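Local structure of peroxisomal acyl-coenzyme A oxidase 1 (Arabidopsis thaliana, 1W07) at residues K328-Q331 with N332-F335. The protein oxidises long- and medium-chain acyl-CoAs to 2-trans-enoyl-CoAs in the peroxisome, using FAD as cofactor and passing electrons to O2 to give hydrogen peroxide. The protein carries 1 engineered substitution. Sequence-based numbering, arbitrary orientation.
With FAD (flavin-adenine dinucleotide), chain C.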
ATOM      1  N   LYS B 328      22.275   3.116   4.242  1.00 16.33           N
ATOM      2  CA  LYS B 328      21.581   4.347   4.603  1.00 16.37           C
ATOM      3  C   LYS B 328      20.172   4.482   4.023  1.00 12.92           C
ATOM      4  O   LYS B 328      19.305   5.068   4.658  1.00 14.21           O
ATOM      5  CB  LYS B 328      22.454   5.567   4.250  1.00 16.22           C
ATOM      6  CG  LYS B 328      23.494   5.883   5.328  1.00 18.16           C
ATOM      7  CD  LYS B 328      22.802   6.339   6.613  1.00 15.39           C
ATOM      8  CE  LYS B 328      23.751   6.510   7.809  1.00 19.12           C
ATOM      9  NZ  LYS B 328      24.231   5.237   8.430  1.00 14.01           N
ATOM     10  N   THR B 329      19.942   3.944   2.828  1.00 14.46           N
ATOM     11  CA  THR B 329      18.619   3.972   2.203  1.00 13.71           C
ATOM     12  C   THR B 329      17.667   3.081   3.025  1.00 16.83           C
ATOM     13  O   THR B 329      16.494   3.410   3.224  1.00 17.84           O
ATOM     14  CB  THR B 329      18.653   3.398   0.800  1.00 15.86           C
ATOM     15  OG1 THR B 329      19.378   2.168   0.834  1.00 15.51           O
ATOM     16  CG2 THR B 329      19.313   4.375  -0.189  1.00 18.99           C
ATOM     17  N   GLN B 330      18.155   1.933   3.488  1.00 16.46           N
ATOM     18  CA  GLN B 330      17.325   1.034   4.290  1.00 14.42           C
ATOM     19  C   GLN B 330      16.996   1.751   5.610  1.00 13.29           C
ATOM     20  O   GLN B 330      15.859   1.713   6.079  1.00 12.82           O
ATOM     21  CB  GLN B 330      18.083  -0.281   4.561  1.00 15.16           C
ATOM     22  CG  GLN B 330      17.235  -1.463   5.079  1.00 12.85           C
ATOM     23  CD  GLN B 330      16.410  -2.113   3.983  1.00 14.43           C
ATOM     24  OE1 GLN B 330      16.399  -1.644   2.847  1.00 14.38           O
ATOM     25  NE2 GLN B 330      15.712  -3.200   4.320  1.00 10.42           N
ATOM     26  N   GLN B 331      17.993   2.417   6.193  1.00 11.87           N
ATOM     27  CA  GLN B 331      17.821   3.132   7.467  1.00 14.79           C
ATOM     28  C   GLN B 331      16.862   4.328   7.345  1.00 12.63           C
ATOM     29  O   GLN B 331      16.034   4.581   8.239  1.00 14.74           O
ATOM     30  CB  GLN B 331      19.189   3.605   7.980  1.00 13.71           C
ATOM     31  CG  GLN B 331      20.214   2.468   8.073  1.00 14.02           C
ATOM     32  CD  GLN B 331      21.543   2.894   8.673  1.00 17.67           C
ATOM     33  OE1 GLN B 331      21.853   4.088   8.752  1.00 15.74           O
ATOM     34  NE2 GLN B 331      22.347   1.917   9.080  1.00 12.01           N
ATOM     35  N   ASN B 332      16.983   5.051   6.235  1.00 11.38           N
ATOM     36  CA  ASN B 332      16.150   6.220   5.957  1.00 12.59           C
ATOM     37  C   ASN B 332      14.697   5.825   5.713  1.00 14.05           C
ATOM     38  O   ASN B 332      13.791   6.641   5.863  1.00 16.54           O
ATOM     39  CB  ASN B 332      16.695   6.964   4.734  1.00 11.72           C
ATOM     40  CG  ASN B 332      15.980   8.281   4.483  1.00 16.28           C
ATOM     41  OD1 ASN B 332      15.894   9.127   5.371  1.00 15.83           O
ATOM     42  ND2 ASN B 332      15.458   8.456   3.272  1.00 13.43           N
ATOM     43  N   ARG B 333      14.473   4.571   5.341  1.00 15.68           N
ATOM     44  CA  ARG B 333      13.108   4.102   5.093  1.00 17.09           C
ATOM     45  C   ARG B 333      12.508   3.434   6.340  1.00 16.73           C
ATOM     46  O   ARG B 333      11.309   3.570   6.622  1.00 15.18           O
ATOM     47  CB  ARG B 333      13.105   3.106   3.922  1.00 18.17           C
ATOM     48  CG  ARG B 333      13.468   3.735   2.569  1.00 16.03           C
ATOM     49  CD  ARG B 333      14.007   2.694   1.586  1.00 15.56           C
ATOM     50  NE  ARG B 333      12.989   1.733   1.184  1.00 21.03           N
ATOM     51  CZ  ARG B 333      13.246   0.593   0.546  1.00 21.93           C
ATOM     52  NH1 ARG B 333      14.496   0.262   0.239  1.00 23.42           N
ATOM     53  NH2 ARG B 333      12.253  -0.224   0.208  1.00 21.76           N
ATOM     54  N   LEU B 334      13.355   2.740   7.094  1.00 15.12           N
ATOM     55  CA  LEU B 334      12.926   2.001   8.278  1.00 12.80           C
ATOM     56  C   LEU B 334      12.972   2.752   9.601  1.00 13.47           C
ATOM     57  O   LEU B 334      12.011   2.717  10.362  1.00 14.68           O
ATOM     58  CB  LEU B 334      13.776   0.729   8.397  1.00 12.40           C
ATOM     59  CG  LEU B 334      13.635  -0.124   9.671  1.00 12.26           C
ATOM     60  CD1 LEU B 334      12.259  -0.766   9.732  1.00 11.63           C
ATOM     61  CD2 LEU B 334      14.718  -1.190   9.662  1.00 14.51           C
ATOM     62  N   PHE B 335      14.095   3.419   9.878  1.00  9.82           N
ATOM     63  CA  PHE B 335      14.247   4.132  11.140  1.00 11.94           C
ATOM     64  C   PHE B 335      13.197   5.215  11.400  1.00 12.45           C
ATOM     65  O   PHE B 335      12.798   5.421  12.544  1.00 15.07           O
ATOM     66  CB  PHE B 335      15.667   4.695  11.253  1.00 12.15           C
ATOM     67  CG  PHE B 335      16.729   3.626  11.422  1.00 13.24           C
ATOM     68  CD1 PHE B 335      18.074   3.988  11.492  1.00 16.15           C
ATOM     69  CD2 PHE B 335      16.397   2.272  11.511  1.00 13.69           C
ATOM     70  CE1 PHE B 335      19.066   3.026  11.645  1.00 14.53           C
ATOM     71  CE2 PHE B 335      17.392   1.288  11.668  1.00 11.98           C
ATOM     72  CZ  PHE B 335      18.731   1.676  11.734  1.00 14.46           C
TER
HETATM   73  PA  FAD C1660      17.119  -7.641  -1.796  1.00 21.64           P
HETATM   74  O1A FAD C1660      17.986  -7.261  -2.935  1.00 24.42           O
HETATM   75  O2A FAD C1660      17.603  -8.667  -0.843  1.00 17.34           O
HETATM   76  O5B FAD C1660      16.716  -6.304  -0.997  1.00 22.19           O
HETATM   77  C5B FAD C1660      16.056  -6.357   0.271  1.00 19.47           C
HETATM   78  C4B FAD C1660      16.115  -4.981   0.943  1.00 19.76           C
HETATM   79  O4B FAD C1660      17.505  -4.592   0.966  1.00 15.69           O
HETATM   80  C3B FAD C1660      15.388  -3.931   0.099  1.00 16.85           C
HETATM   81  O3B FAD C1660      14.965  -2.850   0.935  1.00 18.44           O
HETATM   82  C2B FAD C1660      16.491  -3.476  -0.855  1.00 17.50           C
HETATM   83  O2B FAD C1660      16.230  -2.138  -1.289  1.00 17.74           O
HETATM   84  C1B FAD C1660      17.666  -3.437   0.125  1.00 15.32           C
HETATM   85  N9A FAD C1660      18.960  -3.504  -0.587  1.00 19.44           N
HETATM   86  C8A FAD C1660      19.489  -4.595  -1.144  1.00 21.05           C
HETATM   87  N7A FAD C1660      20.671  -4.299  -1.678  1.00 18.63           N
HETATM   88  C5A FAD C1660      20.904  -3.009  -1.450  1.00 20.55           C
HETATM   89  C6A FAD C1660      21.960  -2.163  -1.763  1.00 19.52           C
HETATM   90  N6A FAD C1660      23.033  -2.625  -2.396  1.00 21.18           N
HETATM   91  N1A FAD C1660      21.888  -0.824  -1.359  1.00 22.83           N
HETATM   92  C2A FAD C1660      20.766  -0.374  -0.651  1.00 19.60           C
HETATM   93  N3A FAD C1660      19.778  -1.210  -0.376  1.00 20.43           N
HETATM   94  C4A FAD C1660      19.819  -2.498  -0.753  1.00 19.44           C
HETATM   95  N1  FAD C1660      13.310 -14.703 -10.002  1.00 13.38           N
HETATM   96  C2  FAD C1660      13.641 -15.594 -11.030  1.00 18.64           C
HETATM   97  O2  FAD C1660      14.793 -16.005 -11.141  1.00 19.46           O
HETATM   98  N3  FAD C1660      12.632 -16.043 -11.893  1.00 15.09           N
HETATM   99  C4  FAD C1660      11.309 -15.615 -11.718  1.00 20.12           C
HETATM  100  O4  FAD C1660      10.430 -16.020 -12.476  1.00 20.62           O
HETATM  101  C4X FAD C1660      10.990 -14.734 -10.693  1.00 17.01           C
HETATM  102  N5  FAD C1660       9.660 -14.351 -10.470  1.00 17.67           N
HETATM  103  C5X FAD C1660       9.324 -13.489  -9.418  1.00 13.91           C
HETATM  104  C6  FAD C1660       7.990 -13.226  -9.126  1.00  7.99           C
HETATM  105  C7  FAD C1660       7.655 -12.496  -7.986  1.00 13.11           C
HETATM  106  C7M FAD C1660       6.178 -12.263  -7.660  1.00 10.62           C
HETATM  107  C8  FAD C1660       8.660 -12.018  -7.144  1.00 13.47           C
HETATM  108  C8M FAD C1660       8.329 -11.252  -5.858  1.00 11.11           C
HETATM  109  C9  FAD C1660       9.994 -12.268  -7.452  1.00 14.89           C
HETATM  110  C9A FAD C1660      10.335 -13.004  -8.586  1.00 12.03           C
HETATM  111  N10 FAD C1660      11.670 -13.342  -8.841  1.00 14.57           N
HETATM  112  C10 FAD C1660      11.987 -14.273  -9.840  1.00 16.03           C
HETATM  113  C1' FAD C1660      12.762 -12.792  -8.002  1.00 16.49           C
HETATM  114  C2' FAD C1660      12.996 -11.331  -8.405  1.00 17.93           C
HETATM  115  O2' FAD C1660      13.203 -11.253  -9.818  1.00 22.28           O
HETATM  116  C3' FAD C1660      14.174 -10.654  -7.697  1.00 22.00           C
HETATM  117  O3' FAD C1660      15.373 -11.402  -7.922  1.00 26.03           O
HETATM  118  C4' FAD C1660      13.949 -10.508  -6.190  1.00 20.10           C
HETATM  119  O4' FAD C1660      12.606 -10.113  -5.902  1.00 19.62           O
HETATM  120  C5' FAD C1660      14.914  -9.467  -5.623  1.00 20.94           C
HETATM  121  O5' FAD C1660      14.540  -9.151  -4.282  1.00 24.70           O
HETATM  122  P   FAD C1660      15.480  -9.552  -3.043  1.00 22.99           P
HETATM  123  O1P FAD C1660      14.682 -10.417  -2.146  1.00 24.21           O
HETATM  124  O2P FAD C1660      16.771 -10.060  -3.558  1.00 22.72           O
HETATM  125  O3P FAD C1660      15.685  -8.115  -2.348  1.00 23.70           O
HETATM  126  O   HOH W   1      17.264   0.242   0.889  1.00 19.05           O
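Gln331 and Phe335, one helical turn apart, both set CG beside their own backbone N (chi1 -54° and -69°), and their side chains run alongside each other with amide and ring planes 21° apart. CB of Gln331 sits over one ring face in a CH-pi contact, 4.0 Å from the Phe335 centroid and displaced toward the rim, while CG lies 3.8 Å from Phe335 CE1. Beyond it the extended Gln331 chain delivers OE1 to Lys328 NZ at 2.7 Å, and NE2 donates to Ile325 O. With only an alanine methyl in place of the Phe335 ring, CB and CG of Gln331 would probably lose the surface they lie against, leaving a gap beside Val596.

The cofactor side is polar. Gln330 bends at chi2, and its OE1 accepts a 2.7 Å bond from the ribose hydroxyl O3B of FAD. Arg333, its NE salt-bridged to Glu394, passes CD close to Thr329 O and brings NH1 to O3B and O2B through weak bonds. A water accepts from Thr329 OG1 at 2.9 Å and donates to Gln330 OE1. The backbone keeps its helical bonds, such as Phe335 N to Gln331 O, 2.8 Å.

These first two turns of helix 328-363 bring the FAD-binding Gln330 and Arg333 to the adenosine end of a cofactor site shared with the second subunit, and pack Leu334 on helix 278-309 and Phe335 on helix 579-596.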